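Local coordinates for putative Outer membrane protein (Helicobacter pylori, PDB 6GW5) that is the SabA adhesin of the bacterial outer membrane, whose adhesin domain probably attaches the bacterium to host glycans, at residues V231-S234 with Q235-H238. Sequence-based numbering, arbitrary orientation.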
loop_
_atom_site.group_PDB
_atom_site.type_symbol
_atom_site.label_atom_id
_atom_site.label_comp_id
_atom_site.label_asym_id
_atom_site.label_seq_id
_atom_site.Cartn_x
_atom_site.Cartn_y
_atom_site.Cartn_z
ATOM N N VAL A 231 -4.216 -5.513 -8.916
ATOM C CA VAL A 231 -3.949 -5.906 -10.286
ATOM C C VAL A 231 -4.841 -5.135 -11.273
ATOM O O VAL A 231 -4.363 -4.656 -12.292
ATOM C CB VAL A 231 -4.109 -7.422 -10.437
ATOM C CG1 VAL A 231 -4.248 -7.828 -11.902
ATOM C CG2 VAL A 231 -2.903 -8.104 -9.828
ATOM N N THR A 232 -6.140 -5.054 -10.977
ATOM C CA THR A 232 -7.111 -4.259 -11.778
ATOM C C THR A 232 -6.756 -2.772 -11.819
ATOM O O THR A 232 -6.818 -2.141 -12.857
ATOM C CB THR A 232 -8.542 -4.361 -11.191
ATOM O OG1 THR A 232 -8.967 -5.727 -11.212
ATOM C CG2 THR A 232 -9.543 -3.510 -11.980
ATOM N N LEU A 233 -6.416 -2.223 -10.669
ATOM C CA LEU A 233 -6.091 -0.836 -10.613
ATOM C C LEU A 233 -4.844 -0.588 -11.458
ATOM O O LEU A 233 -4.755 0.396 -12.165
ATOM C CB LEU A 233 -5.876 -0.408 -9.181
ATOM C CG LEU A 233 -5.498 1.061 -9.044
ATOM C CD1 LEU A 233 -6.499 1.935 -9.772
ATOM C CD2 LEU A 233 -5.399 1.483 -7.583
ATOM N N SER A 234 -3.901 -1.515 -11.400
ATOM C CA SER A 234 -2.625 -1.402 -12.108
ATOM C C SER A 234 -2.765 -1.399 -13.612
ATOM O O SER A 234 -1.968 -0.771 -14.318
ATOM C CB SER A 234 -1.683 -2.552 -11.726
ATOM O OG SER A 234 -1.270 -2.409 -10.392
ATOM N N GLN A 235 -3.770 -2.132 -14.081
ATOM C CA GLN A 235 -4.034 -2.266 -15.504
ATOM C C GLN A 235 -4.660 -0.982 -16.029
ATOM O O GLN A 235 -4.151 -0.420 -17.011
ATOM C CB GLN A 235 -4.884 -3.505 -15.771
ATOM C CG GLN A 235 -4.097 -4.750 -15.362
ATOM C CD GLN A 235 -4.817 -6.072 -15.588
ATOM O OE1 GLN A 235 -6.033 -6.202 -15.392
ATOM N NE2 GLN A 235 -4.047 -7.076 -15.966
ATOM N N SER A 236 -5.705 -0.491 -15.344
ATOM C CA SER A 236 -6.380 0.712 -15.787
ATOM C C SER A 236 -5.436 1.933 -15.755
ATOM O O SER A 236 -5.442 2.717 -16.710
ATOM C CB SER A 236 -7.667 0.959 -15.014
ATOM O OG SER A 236 -7.400 0.917 -13.650
ATOM N N ASN A 237 -4.594 2.055 -14.728
ATOM C CA ASN A 237 -3.530 3.091 -14.722
ATOM C C ASN A 237 -2.655 3.161 -15.962
ATOM O O ASN A 237 -2.217 4.241 -16.317
ATOM C CB ASN A 237 -2.572 2.943 -13.538
ATOM C CG ASN A 237 -3.220 3.247 -12.229
ATOM O OD1 ASN A 237 -4.323 3.799 -12.185
ATOM N ND2 ASN A 237 -2.556 2.870 -11.133
ATOM N N HIS A 238 -2.365 2.031 -16.594
ATOM C CA HIS A 238 -1.554 2.026 -17.816
ATOM C C HIS A 238 -2.257 2.732 -18.992
ATOM O O HIS A 238 -1.601 3.320 -19.873
ATOM C CB HIS A 238 -1.177 0.606 -18.223
ATOM C CG HIS A 238 -0.153 0.554 -19.309
ATOM N ND1 HIS A 238 -0.460 0.151 -20.592
ATOM C CD2 HIS A 238 1.161 0.895 -19.321
ATOM C CE1 HIS A 238 0.625 0.216 -21.341
ATOM N NE2 HIS A 238 1.622 0.662 -20.596
#
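Leu233 and Asn237, one turn apart on a helix, meet where CD1 of Leu233 packs against the amide of Asn237, 3.7 Å from its OD1, while CG of Leu233 lies 4.0 Å from ND2. Leu233 reaches forward because its CG stands anti to the backbone N (chi1 179°), beside its own carbonyl. The backbone bond from Asn237 N to Leu233 O, 3.1 Å long, closes the same turn. This side of the helix is the packed one: Asn237 and Ser234 touch Val271 of helix 255-283, Leu233 touches Gln270, OD1 of Asn237 takes a weak hydrogen bond from Asn267, and OG of buried Ser234 turns back to Ala230 O and is bonded to Asn52 ND2 as well. All eight residues belong to helix 215-240 of the adhesin domain, and the i to i+4 ladder continues from Ser236 N to Thr232 O. The step from Gln235 N to Val231 O is more bent, at 137°, and the same N-H makes a weak second bond to Thr232 O. Val231 and Gln235 run side by side in the same direction, CG1 of the valine 4.1 Å from CD of the glutamine. Val231 touches Leu171 of helix 167-183, whereas NE2 of Gln235 is bonded to Leu152 O, which probably limits rotation of the amide. The solvent side is looser. Thr232 is exposed and turns its OG1 back to Gln228 O, and partly exposed Ser236 has its OG within reach of two backbone carbonyls, 3.1 Å from Leu233 O and 3.2 Å from Thr232 O. With chi1 at 52°, OG sits between the serine's own backbone N and carbonyl carbon, which brings it back toward the carbonyls of the preceding turn, and its single proton may serve either one.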